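Local structure of MHP1 (Microbacterium liquefaciens, 2JLN) at residues F120-G125 / L144-F149; F116-Q121 / S312-A317. The protein takes up 5-aryl-substituted hydantoins across the membrane as a sodium-dependent symporter of the nucleobase-cation-symport-1 family. One frame throughout, in Å; residues are numbered along the deposited sequence.

Contact 1. Residues F120-G125 / L144-F149; sequences FQTWLG and LWIVIF
The ring of Phe149 lies against the backbone of helix 104-137 at Gly125 and Thr122. Gly125 CA sits over one face of that ring in an off-centre CH-pi contact, 4.2 Å from the centroid and 29° off the ring normal. Phe149 CG stands anti to its backbone N (chi1 -166°), which brings the ring's CD2-CE2 side to the glycine. Phe149 CD2 also approaches Thr122 O obliquely, at 3.5 Å.

The rest is van der Waals packing. Thr122 CG2 lies 4.0 Å from Ile146 O. Thr122 CG2 also lies 4.2 Å from Phe149 CD2, the two side chains running past each other in opposite directions. In an apolar contact, Ile146 CD1 meets the indole of Trp123 at its edge, in the ring plane, 4.0 Å from Trp123 CD1.

The pairing joins transmembrane helices 3 and 4, which are consecutive in the chain. Their local axes come within 8.7 Å and cross at 115°.

The hydroxyl of Thr122 is bonded outside the pair: OG1 to Gln153, further along helix 142-157, and to Phe118 O in its own helix. The Trp123 ring stacks with Trp353, which Ile146 also touches. Leu307 of helix 296-311 packs on Phe149.

Contact 2. Residues F116-Q121 / S312-A317; sequences FWFGFQ and STNPAA. With NA (sodium ion), chain B.
This is a buried polar and aromatic contact between transmembrane helix 3 and the start of helix 314-329, beside the sodium site. Asn314 is its centre. Its amide meets Phe118 and the aliphatic part of Gln121.

Asn314 ND2 makes a weak hydrogen bond to Phe118 O, 3.4 Å long with an N-H...O angle of 146°. The same nitrogen approaches the Phe118 ring obliquely, near CD1 and CE1. The ring and amide planes are only 13° apart. Phe118 CG is anti to the backbone N (chi1 171°), and this brings the CD1-CE1 side of the ring to the amide nitrogen, the side chains crossing at about a right angle. With an alanine in place of Phe118, the aromatic surface beside ND2 would go, and a gap would probably open between Asn314, Gln153 and Leu319.

Gln121 CB lies 3.7 Å from Asn314 OD1, the two side chains sliding past each other. Asn314 ND2 also bonds to Gln153 OE1, and OD1 accepts from Asn318 ND2, so both ends of the buried amide are held. Gln121 and Asn318 are substrate-binding residues.

Just before Asn314, Ser312 OG and Thr313 OG1 bind the sodium ion at 2.5 Å and 2.8 Å. Ala38, Ile41 and Ala309 complete the site with carbonyl oxygens, and Thr313 OG1 also hydrogen-bonds to Met39 O. Thr313 CG2 comes loosely near Gln121 OE1, 4.3 Å away, so the sodium site lies close to the substrate-binding glutamine.

Helix 142-157 borders the contact through Gln153, which touches Phe118 and Pro315, while Leu319 of helix 314-329 packs on Phe118.

How the contacts relate
From the N terminus the chain passes several helices, and the stretch that gives Ala38 and Ile41 to the sodium site, before helix 104-137, where both contacts start. Residues 116-121 and 120-125 overlap at Phe120 and Gln121. Contact 1 closes first, a short loop of 18 residues ending on helix 142-157. Contact 2 spans 190 residues before its second segment at 312-317. The loop of contact 1 begins just inside that of contact 2 along the chain and ends well before it. Helix 104-137 is thus tied to helix 142-157 by one contact and to helix 314-329 by the other. The contact centres lie 10 Å apart, and they meet where Thr122 OG1 packs 3.5 Å from Asn314 ND2.

Contact 1. Residues F120-G125 / L144-F149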
loop_
_atom_site.group_PDB
_atom_site.type_symbol
_atom_site.label_atom_id
_atom_site.label_comp_id
_atom_site.label_asym_id
_atom_site.label_seq_id
_atom_site.Cartn_x
_atom_site.Cartn_y
_atom_site.Cartn_z
ATOM N N PHE A 120 13.470 1.095 -5.400
ATOM C CA PHE A 120 13.803 2.400 -4.888
ATOM C C PHE A 120 14.082 2.326 -3.392
ATOM O O PHE A 120 15.109 2.801 -2.929
ATOM C CB PHE A 120 12.693 3.406 -5.180
ATOM C CG PHE A 120 13.089 4.829 -4.905
ATOM C CD1 PHE A 120 14.081 5.435 -5.660
ATOM C CD2 PHE A 120 12.476 5.554 -3.885
ATOM C CE1 PHE A 120 14.461 6.735 -5.401
ATOM C CE2 PHE A 120 12.850 6.868 -3.609
ATOM C CZ PHE A 120 13.843 7.461 -4.371
ATOM N N GLN A 121 13.176 1.731 -2.625
ATOM C CA GLN A 121 13.372 1.658 -1.182
ATOM C C GLN A 121 14.496 0.702 -0.788
ATOM O O GLN A 121 15.118 0.869 0.268
ATOM C CB GLN A 121 12.073 1.262 -0.499
ATOM C CG GLN A 121 10.927 2.123 -0.936
ATOM C CD GLN A 121 10.355 2.962 0.170
ATOM O OE1 GLN A 121 9.146 3.123 0.245
ATOM N NE2 GLN A 121 11.206 3.501 1.036
ATOM N N THR A 122 14.762 -0.298 -1.627
ATOM C CA THR A 122 15.860 -1.206 -1.342
ATOM C C THR A 122 17.116 -0.372 -1.352
ATOM O O THR A 122 18.013 -0.573 -0.540
ATOM C CB THR A 122 15.959 -2.391 -2.338
ATOM O OG1 THR A 122 14.970 -3.374 -2.008
ATOM C CG2 THR A 122 17.334 -3.063 -2.250
ATOM N N TRP A 123 17.145 0.597 -2.257
ATOM C CA TRP A 123 18.243 1.557 -2.363
ATOM C C TRP A 123 18.473 2.413 -1.097
ATOM O O TRP A 123 19.593 2.472 -0.589
ATOM C CB TRP A 123 17.998 2.432 -3.589
ATOM C CG TRP A 123 19.051 3.439 -3.953
ATOM C CD1 TRP A 123 20.332 3.191 -4.380
ATOM C CD2 TRP A 123 18.882 4.864 -3.999
ATOM N NE1 TRP A 123 20.973 4.377 -4.657
ATOM C CE2 TRP A 123 20.102 5.416 -4.440
ATOM C CE3 TRP A 123 17.812 5.729 -3.715
ATOM C CZ2 TRP A 123 20.280 6.792 -4.596
ATOM C CZ3 TRP A 123 17.990 7.087 -3.890
ATOM C CH2 TRP A 123 19.214 7.605 -4.315
ATOM N N LEU A 124 17.430 3.070 -0.588
ATOM C CA LEU A 124 17.567 3.884 0.623
ATOM C C LEU A 124 18.099 3.042 1.769
ATOM O O LEU A 124 18.919 3.493 2.562
ATOM C CB LEU A 124 16.233 4.504 1.054
ATOM C CG LEU A 124 15.433 5.434 0.150
ATOM C CD1 LEU A 124 14.354 6.044 0.981
ATOM C CD2 LEU A 124 16.294 6.527 -0.467
ATOM N N GLY A 125 17.611 1.816 1.868
ATOM C CA GLY A 125 18.101 0.917 2.885
ATOM C C GLY A 125 19.589 0.695 2.749
ATOM O O GLY A 125 20.305 0.758 3.741
ATOM N N LEU A 144 27.357 -3.665 -3.525
ATOM C CA LEU A 144 27.347 -4.864 -2.699
ATOM C C LEU A 144 26.265 -4.764 -1.624
ATOM O O LEU A 144 25.563 -5.750 -1.369
ATOM C CB LEU A 144 28.711 -5.114 -2.051
ATOM C CG LEU A 144 28.659 -5.925 -0.747
ATOM C CD1 LEU A 144 28.975 -7.398 -0.997
ATOM C CD2 LEU A 144 29.602 -5.321 0.307
ATOM N N TRP A 145 26.136 -3.582 -1.005
ATOM C CA TRP A 145 25.159 -3.338 0.073
ATOM C C TRP A 145 23.716 -3.278 -0.402
ATOM O O TRP A 145 22.805 -3.531 0.384
ATOM C CB TRP A 145 25.449 -2.036 0.803
ATOM C CG TRP A 145 26.246 -2.181 2.050
ATOM C CD1 TRP A 145 27.386 -1.496 2.389
ATOM C CD2 TRP A 145 25.958 -3.050 3.143
ATOM N NE1 TRP A 145 27.817 -1.888 3.623
ATOM C CE2 TRP A 145 26.965 -2.845 4.112
ATOM C CE3 TRP A 145 24.941 -3.981 3.403
ATOM C CZ2 TRP A 145 26.993 -3.545 5.325
ATOM C CZ3 TRP A 145 24.968 -4.675 4.610
ATOM C CH2 TRP A 145 25.990 -4.451 5.556
ATOM N N ILE A 146 23.512 -2.915 -1.671
ATOM C CA ILE A 146 22.199 -3.026 -2.299
ATOM C C ILE A 146 21.742 -4.479 -2.248
ATOM O O ILE A 146 20.826 -4.807 -1.509
ATOM C CB ILE A 146 22.210 -2.542 -3.749
ATOM C CG1 ILE A 146 22.131 -1.031 -3.780
ATOM C CG2 ILE A 146 21.026 -3.083 -4.505
ATOM C CD1 ILE A 146 21.553 -0.512 -5.048
ATOM N N VAL A 147 22.406 -5.336 -3.023
ATOM C CA VAL A 147 22.185 -6.786 -3.040
ATOM C C VAL A 147 22.028 -7.419 -1.650
ATOM O O VAL A 147 20.986 -8.002 -1.360
ATOM C CB VAL A 147 23.321 -7.510 -3.808
ATOM C CG1 VAL A 147 23.215 -9.011 -3.626
ATOM C CG2 VAL A 147 23.311 -7.120 -5.305
ATOM N N ILE A 148 23.037 -7.326 -0.789
ATOM C CA ILE A 148 22.856 -7.821 0.587
ATOM C C ILE A 148 21.523 -7.424 1.267
ATOM O O ILE A 148 20.953 -8.217 2.012
ATOM C CB ILE A 148 24.054 -7.473 1.518
ATOM C CG1 ILE A 148 25.306 -8.215 1.038
ATOM C CG2 ILE A 148 23.725 -7.814 2.994
ATOM C CD1 ILE A 148 26.605 -7.726 1.644
ATOM N N PHE A 149 21.030 -6.212 1.020
ATOM C CA PHE A 149 19.745 -5.775 1.588
ATOM C C PHE A 149 18.511 -6.384 0.873
ATOM O O PHE A 149 17.608 -6.945 1.522
ATOM C CB PHE A 149 19.643 -4.255 1.599
ATOM C CG PHE A 149 18.542 -3.742 2.457
ATOM C CD1 PHE A 149 18.520 -4.028 3.814
ATOM C CD2 PHE A 149 17.529 -2.968 1.916
ATOM C CE1 PHE A 149 17.488 -3.552 4.629
ATOM C CE2 PHE A 149 16.500 -2.487 2.717
ATOM C CZ PHE A 149 16.476 -2.782 4.082
#

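Contact 2. Residues F116-Q121 / S312-A317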
loop_
_atom_site.group_PDB
_atom_site.type_symbol
_atom_site.label_atom_id
_atom_site.label_comp_id
_atom_site.label_asym_id
_atom_site.label_seq_id
_atom_site.Cartn_x
_atom_site.Cartn_y
_atom_site.Cartn_z
ATOM N N PHE A 116 8.740 -1.461 -9.159
ATOM C CA PHE A 116 9.559 -0.261 -9.213
ATOM C C PHE A 116 9.892 0.239 -7.800
ATOM O O PHE A 116 11.061 0.268 -7.398
ATOM C CB PHE A 116 8.845 0.836 -10.005
ATOM C CG PHE A 116 9.648 2.113 -10.152
ATOM C CD1 PHE A 116 9.481 3.167 -9.254
ATOM C CD2 PHE A 116 10.561 2.263 -11.197
ATOM C CE1 PHE A 116 10.220 4.344 -9.386
ATOM C CE2 PHE A 116 11.290 3.428 -11.344
ATOM C CZ PHE A 116 11.123 4.474 -10.431
ATOM N N TRP A 117 8.870 0.626 -7.044
ATOM C CA TRP A 117 9.113 1.163 -5.723
ATOM C C TRP A 117 9.857 0.216 -4.790
ATOM O O TRP A 117 10.604 0.676 -3.935
ATOM C CB TRP A 117 7.826 1.655 -5.090
ATOM C CG TRP A 117 7.253 2.828 -5.801
ATOM C CD1 TRP A 117 6.042 2.894 -6.416
ATOM C CD2 TRP A 117 7.869 4.104 -5.987
ATOM N NE1 TRP A 117 5.855 4.137 -6.966
ATOM C CE2 TRP A 117 6.966 4.899 -6.724
ATOM C CE3 TRP A 117 9.103 4.653 -5.612
ATOM C CZ2 TRP A 117 7.253 6.214 -7.096
ATOM C CZ3 TRP A 117 9.392 5.954 -5.985
ATOM C CH2 TRP A 117 8.467 6.719 -6.721
ATOM N N PHE A 118 9.679 -1.093 -4.944
ATOM C CA PHE A 118 10.497 -2.027 -4.172
ATOM C C PHE A 118 12.024 -1.795 -4.327
ATOM O O PHE A 118 12.764 -1.845 -3.346
ATOM C CB PHE A 118 10.177 -3.490 -4.482
ATOM C CG PHE A 118 11.163 -4.439 -3.862
ATOM C CD1 PHE A 118 11.110 -4.720 -2.497
ATOM C CD2 PHE A 118 12.189 -4.989 -4.610
ATOM C CE1 PHE A 118 12.029 -5.546 -1.900
ATOM C CE2 PHE A 118 13.104 -5.832 -4.025
ATOM C CZ PHE A 118 13.026 -6.106 -2.664
ATOM N N GLY A 119 12.495 -1.563 -5.554
ATOM C CA GLY A 119 13.907 -1.271 -5.799
ATOM C C GLY A 119 14.370 0.121 -5.349
ATOM O O GLY A 119 15.522 0.325 -4.952
ATOM N N PHE A 120 13.470 1.095 -5.400
ATOM C CA PHE A 120 13.803 2.400 -4.888
ATOM C C PHE A 120 14.082 2.326 -3.392
ATOM O O PHE A 120 15.109 2.801 -2.929
ATOM C CB PHE A 120 12.693 3.406 -5.180
ATOM C CG PHE A 120 13.089 4.829 -4.905
ATOM C CD1 PHE A 120 14.081 5.435 -5.660
ATOM C CD2 PHE A 120 12.476 5.554 -3.885
ATOM C CE1 PHE A 120 14.461 6.735 -5.401
ATOM C CE2 PHE A 120 12.850 6.868 -3.609
ATOM C CZ PHE A 120 13.843 7.461 -4.371
ATOM N N GLN A 121 13.176 1.731 -2.625
ATOM C CA GLN A 121 13.372 1.658 -1.182
ATOM C C GLN A 121 14.496 0.702 -0.788
ATOM O O GLN A 121 15.118 0.869 0.268
ATOM C CB GLN A 121 12.073 1.262 -0.499
ATOM C CG GLN A 121 10.927 2.123 -0.936
ATOM C CD GLN A 121 10.355 2.962 0.170
ATOM O OE1 GLN A 121 9.146 3.123 0.245
ATOM N NE2 GLN A 121 11.206 3.501 1.036
ATOM N N SER A 312 10.075 -1.715 7.768
ATOM C CA SER A 312 8.700 -1.796 8.245
ATOM C C SER A 312 7.709 -1.406 7.157
ATOM O O SER A 312 6.499 -1.498 7.364
ATOM C CB SER A 312 8.507 -0.921 9.475
ATOM O OG SER A 312 9.468 0.106 9.480
ATOM N N THR A 313 8.222 -0.979 6.000
ATOM C CA THR A 313 7.365 -0.542 4.904
ATOM C C THR A 313 7.557 -1.323 3.593
ATOM O O THR A 313 6.591 -1.851 3.027
ATOM C CB THR A 313 7.519 0.962 4.646
ATOM O OG1 THR A 313 6.973 1.686 5.753
ATOM C CG2 THR A 313 6.778 1.362 3.404
ATOM N N ASN A 314 8.791 -1.402 3.106
ATOM C CA ASN A 314 9.060 -2.067 1.832
ATOM C C ASN A 314 8.407 -3.457 1.635
ATOM O O ASN A 314 7.539 -3.601 0.770
ATOM C CB ASN A 314 10.562 -2.123 1.567
ATOM C CG ASN A 314 10.882 -2.247 0.102
ATOM O OD1 ASN A 314 10.109 -1.805 -0.745
ATOM N ND2 ASN A 314 12.023 -2.859 -0.211
ATOM N N PRO A 315 8.812 -4.483 2.427
ATOM C CA PRO A 315 8.241 -5.826 2.262
ATOM C C PRO A 315 6.720 -5.823 2.124
ATOM O O PRO A 315 6.151 -6.267 1.117
ATOM C CB PRO A 315 8.620 -6.507 3.581
ATOM C CG PRO A 315 9.940 -5.944 3.854
ATOM C CD PRO A 315 9.719 -4.466 3.586
ATOM N N ALA A 316 6.064 -5.320 3.160
ATOM C CA ALA A 316 4.622 -5.385 3.233
ATOM C C ALA A 316 3.943 -4.620 2.096
ATOM O O ALA A 316 2.958 -5.098 1.548
ATOM C CB ALA A 316 4.141 -4.898 4.596
ATOM N N ALA A 317 4.467 -3.455 1.720
ATOM C CA ALA A 317 3.789 -2.633 0.715
ATOM C C ALA A 317 4.189 -2.932 -0.740
ATOM O O ALA A 317 3.391 -2.737 -1.651
ATOM C CB ALA A 317 3.967 -1.172 1.024
HETATM NA NA NA B . 8.584 1.955 7.993
#